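Side-chain contacts in homoprotocatechuate 2,3-dioxygenase (Brevibacterium fuscum, PDB 4Z6M), which catalyses, with iron(II) and dioxygen, the extradiol ring cleavage of homoprotocatechuate (3,4-dihydroxyphenylacetate): residues D106-G111 with A115-D120; R165-L170 with T178-D183. The protein carries 1 engineered substitution. One frame throughout, in Å; residues are numbered along the deposited sequence.

How the contacts relate
Contact 1 comes first along the chain, in the first glyoxalase-like unit, and closes before contact 2 opens in the second; their centres lie about 27 Å apart. Contact 1 joins strand 115-119 to the loop that precedes it, near one end of the first mixed sheet, whereas contact 2 ties helix 163-172 to strand 176-182 of the second. The two nevertheless meet: D120 OD2 and Y169 OH are 2.6 Å apart, a probable hydrogen bond that links the end of one contact's strand segment to the helix of the other. Each contact thus lies within one glyoxalase-type unit, and the D120-Y169 pair joins the two. The iron ligands H155, H214 and E267 belong to the second unit.

Contact 1 of 2, residues D106-G111 with A115-D120; sequences DGFVKG and ALRVED
F108 and R117 both set CG beside the backbone N, anti to the carbonyl carbon (chi1 -69° and -73°), and the arginine, extended from CG to NE, then lies along one face of the phenylalanine ring. The two side chains slide past each other in opposite directions. R117 CD sits almost exactly over the ring of F108, 3.6 Å from its centroid, as a CH-pi contact, and the guanidinium continues flat beyond it, its plane only 9° from that of the ring. This is an offset parallel stack of guanidinium and ring, with R117 NE 3.5 Å from F108 CG and F108 CB lying over the middle of the guanidinium. A115 flanks the ring elsewhere: its carbonyl O lies at the ring edge, 3.7 Å from F108 CE1, while its CB packs 4.0 Å from F108 CD1. V109 crosses the arginine at about a right angle and touches it through CG1, 3.7 Å from R117 NH2. R117 NE makes a salt bridge to E127, and NH2 one to E22 plus a hydrogen bond to Y20; together they would balance the buried charge and fix the guanidinium's rotation. G107 CA passes 4.3 Å from A115 CB. The whole is the connecting loop of a beta hairpin, strands 101-104 and 115-119, folded back over its second strand at the edge of a mixed sheet of the glyoxalase/dioxygenase fold.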
loop_
_atom_site.group_PDB
_atom_site.type_symbol
_atom_site.label_atom_id
_atom_site.label_comp_id
_atom_site.label_asym_id
_atom_site.label_seq_id
_atom_site.Cartn_x
_atom_site.Cartn_y
_atom_site.Cartn_z
ATOM N N ASP A 106 -28.872 25.552 -22.186
ATOM C CA ASP A 106 -28.406 24.264 -22.677
ATOM C C ASP A 106 -26.901 24.104 -22.525
ATOM O O ASP A 106 -26.325 23.197 -23.115
ATOM C CB ASP A 106 -28.821 24.058 -24.144
ATOM C CG ASP A 106 -30.331 23.938 -24.308
ATOM O OD1 ASP A 106 -30.987 23.285 -23.462
ATOM O OD2 ASP A 106 -30.864 24.495 -25.287
ATOM N N GLY A 107 -26.272 24.938 -21.694
ATOM C CA GLY A 107 -24.891 24.726 -21.316
ATOM C C GLY A 107 -23.871 25.341 -22.244
ATOM O O GLY A 107 -24.175 25.733 -23.378
ATOM N N PHE A 108 -22.635 25.380 -21.775
ATOM C CA PHE A 108 -21.482 25.854 -22.562
ATOM C C PHE A 108 -20.645 24.737 -23.144
ATOM O O PHE A 108 -19.863 24.968 -24.065
ATOM C CB PHE A 108 -20.545 26.701 -21.676
ATOM C CG PHE A 108 -21.119 28.035 -21.245
ATOM C CD1 PHE A 108 -21.997 28.108 -20.178
ATOM C CD2 PHE A 108 -20.802 29.206 -21.934
ATOM C CE1 PHE A 108 -22.518 29.313 -19.761
ATOM C CE2 PHE A 108 -21.323 30.422 -21.510
ATOM C CZ PHE A 108 -22.192 30.476 -20.438
ATOM N N VAL A 109 -20.727 23.552 -22.526
ATOM C CA VAL A 109 -19.995 22.371 -22.965
ATOM C C VAL A 109 -20.968 21.200 -22.956
ATOM O O VAL A 109 -21.984 21.232 -22.257
ATOM C CB VAL A 109 -18.768 22.068 -22.056
ATOM C CG1 VAL A 109 -17.796 23.229 -22.020
ATOM C CG2 VAL A 109 -19.199 21.718 -20.646
ATOM N N LYS A 110 -20.652 20.165 -23.720
ATOM C CA LYS A 110 -21.492 18.970 -23.771
ATOM C C LYS A 110 -21.632 18.349 -22.377
ATOM O O LYS A 110 -20.685 18.361 -21.573
ATOM C CB LYS A 110 -20.893 17.960 -24.736
ATOM C CG LYS A 110 -21.028 18.370 -26.177
ATOM C CD LYS A 110 -20.460 17.309 -27.106
ATOM C CE LYS A 110 -20.700 17.641 -28.575
ATOM N NZ LYS A 110 -20.270 19.024 -28.945
ATOM N N GLY A 111 -22.821 17.820 -22.082
ATOM C CA GLY A 111 -23.040 17.086 -20.840
ATOM C C GLY A 111 -23.338 17.956 -19.643
ATOM O O GLY A 111 -23.506 17.432 -18.546
ATOM N N ALA A 115 -26.584 26.591 -17.248
ATOM C CA ALA A 115 -25.307 26.954 -16.636
ATOM C C ALA A 115 -25.110 28.457 -16.657
ATOM O O ALA A 115 -25.479 29.121 -17.621
ATOM C CB ALA A 115 -24.147 26.272 -17.336
ATOM N N LEU A 116 -24.506 28.967 -15.587
ATOM C CA LEU A 116 -24.108 30.372 -15.489
ATOM C C LEU A 116 -22.594 30.444 -15.449
ATOM O O LEU A 116 -21.977 29.839 -14.564
ATOM C CB LEU A 116 -24.672 30.971 -14.211
ATOM C CG LEU A 116 -24.287 32.431 -13.963
ATOM C CD1 LEU A 116 -25.156 33.326 -14.832
ATOM C CD2 LEU A 116 -24.407 32.771 -12.499
ATOM N N ARG A 117 -22.006 31.219 -16.353
ATOM C CA ARG A 117 -20.613 31.597 -16.218
ATOM C C ARG A 117 -20.510 33.051 -15.840
ATOM O O ARG A 117 -21.344 33.880 -16.254
ATOM C CB ARG A 117 -19.833 31.298 -17.492
ATOM C CG ARG A 117 -19.618 29.801 -17.657
ATOM C CD ARG A 117 -18.701 29.430 -18.802
ATOM N NE ARG A 117 -18.574 27.978 -18.862
ATOM C CZ ARG A 117 -17.711 27.313 -19.627
ATOM N NH1 ARG A 117 -16.889 27.950 -20.450
ATOM N NH2 ARG A 117 -17.670 25.981 -19.565
ATOM N N VAL A 118 -19.494 33.346 -15.027
ATOM C CA VAL A 118 -19.292 34.691 -14.508
ATOM C C VAL A 118 -17.822 35.042 -14.574
ATOM O O VAL A 118 -16.974 34.162 -14.473
ATOM C CB VAL A 118 -19.825 34.853 -13.083
ATOM C CG1 VAL A 118 -21.258 34.389 -12.983
ATOM C CG2 VAL A 118 -18.984 34.101 -12.081
ATOM N N GLU A 119 -17.528 36.325 -14.781
ATOM C CA GLU A 119 -16.211 36.875 -14.480
ATOM C C GLU A 119 -16.238 37.382 -13.051
ATOM O O GLU A 119 -16.836 38.424 -12.763
ATOM C CB GLU A 119 -15.864 38.021 -15.441
ATOM C CG GLU A 119 -15.659 37.561 -16.861
ATOM C CD GLU A 119 -15.530 38.696 -17.876
ATOM O OE1 GLU A 119 -15.317 39.869 -17.468
ATOM O OE2 GLU A 119 -15.653 38.398 -19.094
ATOM N N ASP A 120 -15.640 36.617 -12.142
ATOM C CA ASP A 120 -15.881 36.858 -10.721
ATOM C C ASP A 120 -15.029 38.042 -10.248
ATOM O O ASP A 120 -14.224 38.591 -11.031
ATOM C CB ASP A 120 -15.721 35.576 -9.897
ATOM C CG ASP A 120 -14.323 35.344 -9.349
ATOM O OD1 ASP A 120 -13.302 35.914 -9.803
ATOM O OD2 ASP A 120 -14.265 34.504 -8.418
#

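Contact 2 of 2, residues R165-L170 with T178-D183; sequences RGRKYL and TEDIQD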
loop_
_atom_site.group_PDB
_atom_site.type_symbol
_atom_site.label_atom_id
_atom_site.label_comp_id
_atom_site.label_asym_id
_atom_site.label_seq_id
_atom_site.Cartn_x
_atom_site.Cartn_y
_atom_site.Cartn_z
ATOM N N ARG A 165 -8.626 39.613 0.693
ATOM C CA ARG A 165 -9.747 40.123 -0.086
ATOM C C ARG A 165 -10.512 38.981 -0.743
ATOM O O ARG A 165 -11.751 38.935 -0.700
ATOM C CB ARG A 165 -9.253 41.101 -1.147
ATOM C CG ARG A 165 -10.353 41.702 -2.015
ATOM C CD ARG A 165 -9.765 42.723 -2.963
ATOM N NE ARG A 165 -10.821 43.431 -3.690
ATOM C CZ ARG A 165 -11.164 43.216 -4.960
ATOM N NH1 ARG A 165 -10.528 42.331 -5.719
ATOM N NH2 ARG A 165 -12.160 43.923 -5.484
ATOM N N GLY A 166 -9.772 38.049 -1.336
ATOM C CA GLY A 166 -10.401 36.885 -1.948
ATOM C C GLY A 166 -11.058 35.961 -0.951
ATOM O O GLY A 166 -12.128 35.427 -1.209
ATOM N N ARG A 167 -10.392 35.757 0.185
ATOM C CA ARG A 167 -10.937 34.911 1.247
ATOM C C ARG A 167 -12.303 35.388 1.734
ATOM O O ARG A 167 -13.221 34.594 1.863
ATOM C CB ARG A 167 -9.954 34.816 2.415
ATOM C CG ARG A 167 -10.506 34.136 3.656
ATOM C CD ARG A 167 -9.550 34.424 4.783
ATOM N NE ARG A 167 -9.918 33.768 6.026
ATOM C CZ ARG A 167 -9.014 33.242 6.857
ATOM N NH1 ARG A 167 -7.709 33.267 6.554
ATOM N NH2 ARG A 167 -9.409 32.658 7.957
ATOM N N LYS A 168 -12.433 36.680 2.004
ATOM C CA LYS A 168 -13.704 37.234 2.462
ATOM C C LYS A 168 -14.823 36.987 1.443
ATOM O O LYS A 168 -15.930 36.569 1.809
ATOM C CB LYS A 168 -13.545 38.719 2.757
ATOM C CG LYS A 168 -14.722 39.302 3.503
ATOM C CD LYS A 168 -15.751 39.908 2.588
ATOM C CE LYS A 168 -16.572 40.946 3.334
ATOM N NZ LYS A 168 -17.819 41.179 2.582
ATOM N N TYR A 169 -14.517 37.208 0.173
ATOM C CA TYR A 169 -15.478 36.990 -0.903
ATOM C C TYR A 169 -15.923 35.521 -0.969
ATOM O O TYR A 169 -17.106 35.231 -1.047
ATOM C CB TYR A 169 -14.907 37.503 -2.228
ATOM C CG TYR A 169 -15.304 36.718 -3.465
ATOM C CD1 TYR A 169 -16.598 36.766 -3.967
ATOM C CD2 TYR A 169 -14.384 35.928 -4.111
ATOM C CE1 TYR A 169 -16.963 36.045 -5.091
ATOM C CE2 TYR A 169 -14.736 35.194 -5.240
ATOM C CZ TYR A 169 -16.017 35.269 -5.719
ATOM O OH TYR A 169 -16.367 34.560 -6.833
ATOM N N LEU A 170 -14.965 34.601 -0.878
ATOM C CA LEU A 170 -15.296 33.172 -0.917
ATOM C C LEU A 170 -16.046 32.738 0.324
ATOM O O LEU A 170 -16.921 31.883 0.233
ATOM C CB LEU A 170 -14.053 32.313 -1.162
ATOM C CG LEU A 170 -13.456 32.418 -2.573
ATOM C CD1 LEU A 170 -12.144 31.669 -2.654
ATOM C CD2 LEU A 170 -14.397 31.931 -3.662
ATOM N N THR A 178 -10.315 26.285 6.005
ATOM C CA THR A 178 -9.794 25.176 6.791
ATOM C C THR A 178 -8.414 25.473 7.276
ATOM O O THR A 178 -8.157 25.331 8.454
ATOM C CB THR A 178 -9.834 23.890 5.950
ATOM O OG1 THR A 178 -9.176 24.127 4.700
ATOM C CG2 THR A 178 -11.250 23.501 5.714
ATOM N N GLU A 179 -7.506 25.840 6.384
ATOM C CA GLU A 179 -6.134 26.157 6.753
ATOM C C GLU A 179 -5.650 27.407 6.033
ATOM O O GLU A 179 -6.195 27.788 5.000
ATOM C CB GLU A 179 -5.211 24.987 6.422
ATOM C CG GLU A 179 -5.685 23.667 7.043
ATOM C CD GLU A 179 -4.580 22.653 7.258
ATOM O OE1 GLU A 179 -3.465 23.074 7.540
ATOM O OE2 GLU A 179 -4.835 21.416 7.173
ATOM N N ASP A 180 -4.623 28.042 6.581
ATOM C CA ASP A 180 -3.997 29.193 5.935
ATOM C C ASP A 180 -2.551 29.328 6.356
ATOM O O ASP A 180 -2.091 28.625 7.276
ATOM C CB ASP A 180 -4.819 30.466 6.136
ATOM C CG ASP A 180 -4.849 30.983 7.541
ATOM O OD1 ASP A 180 -4.481 30.305 8.491
ATOM O OD2 ASP A 180 -5.340 32.105 7.704
ATOM N N ILE A 181 -1.843 30.194 5.629
ATOM C CA ILE A 181 -0.452 30.481 5.936
ATOM C C ILE A 181 -0.315 31.987 6.111
ATOM O O ILE A 181 -0.700 32.743 5.222
ATOM C CB ILE A 181 0.492 29.997 4.805
ATOM C CG1 ILE A 181 0.466 28.475 4.692
ATOM C CG2 ILE A 181 1.921 30.492 5.018
ATOM C CD1 ILE A 181 1.237 27.916 3.511
ATOM N N GLN A 182 0.265 32.392 7.236
ATOM C CA GLN A 182 0.484 33.806 7.559
ATOM C C GLN A 182 1.876 34.009 8.106
ATOM O O GLN A 182 2.566 33.046 8.414
ATOM C CB GLN A 182 -0.539 34.280 8.597
ATOM C CG GLN A 182 -1.969 34.204 8.130
ATOM C CD GLN A 182 -2.934 34.830 9.104
ATOM O OE1 GLN A 182 -2.625 35.832 9.767
ATOM N NE2 GLN A 182 -4.117 34.286 9.161
ATOM N N ASP A 183 2.296 35.259 8.267
ATOM C CA ASP A 183 3.479 35.538 9.079
ATOM C C ASP A 183 3.146 36.394 10.281
ATOM O O ASP A 183 1.974 36.715 10.526
ATOM C CB ASP A 183 4.629 36.105 8.230
ATOM C CG ASP A 183 4.367 37.469 7.669
ATOM O OD1 ASP A 183 3.407 38.144 8.113
ATOM O OD2 ASP A 183 5.147 37.876 6.767
HETATM O O HOH W 1 -7.148 32.399 9.833
#
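A single salt bridge between R167 and D180 carries this small contact, which spans the helix-to-strand connection of a beta-alpha-beta-beta-beta module, the repeating unit of the glyoxalase (vicinal oxygen chelate) superfamily; here it runs through strand 152-160, helix 163-172 and strands 176-182, 188-194 and 202-206. R167 rises from the helix, and D180 lies on strand 176-182, the next strand in the chain. The backbones stay well separated, with CA atoms 10.1 Å apart at R167 and D180, and the arginine bridges the gap by leaving the helix with CG anti to the backbone N (chi1 171°) and remaining extended from CG to NE. Its NH1 donates to D180 OD2 at 2.9 Å. The acceptor lies at the guanidinium edge, practically in its plane, yet the donor meets OD2 on the anti side, well out of the carboxylate plane; the two flat groups are turned 68° against each other. The arginine thus makes a single-point, not a bidentate, salt bridge. The same OD2 also takes a bond from Q182 NE2, 2.9 Å away on the opposite face of the carboxylate, with OD2 lying in the plane of the glutamine amide. D180 OD1 is held separately by T284 OG1 of the neighbouring strand 283-286, so both ends of the carboxylate are fixed and its rotation is restrained. The iron is about 14 Å from the D180 side chain, and the contact is a structural link remote from the metal. Water 1 adds a third donor to OD2, which would help stabilise its negative charge, and closes a second path between the charged groups, accepting from R167 NH2 at 2.9 Å and donating a hydrogen bond to D180 OD2 at 2.8 Å.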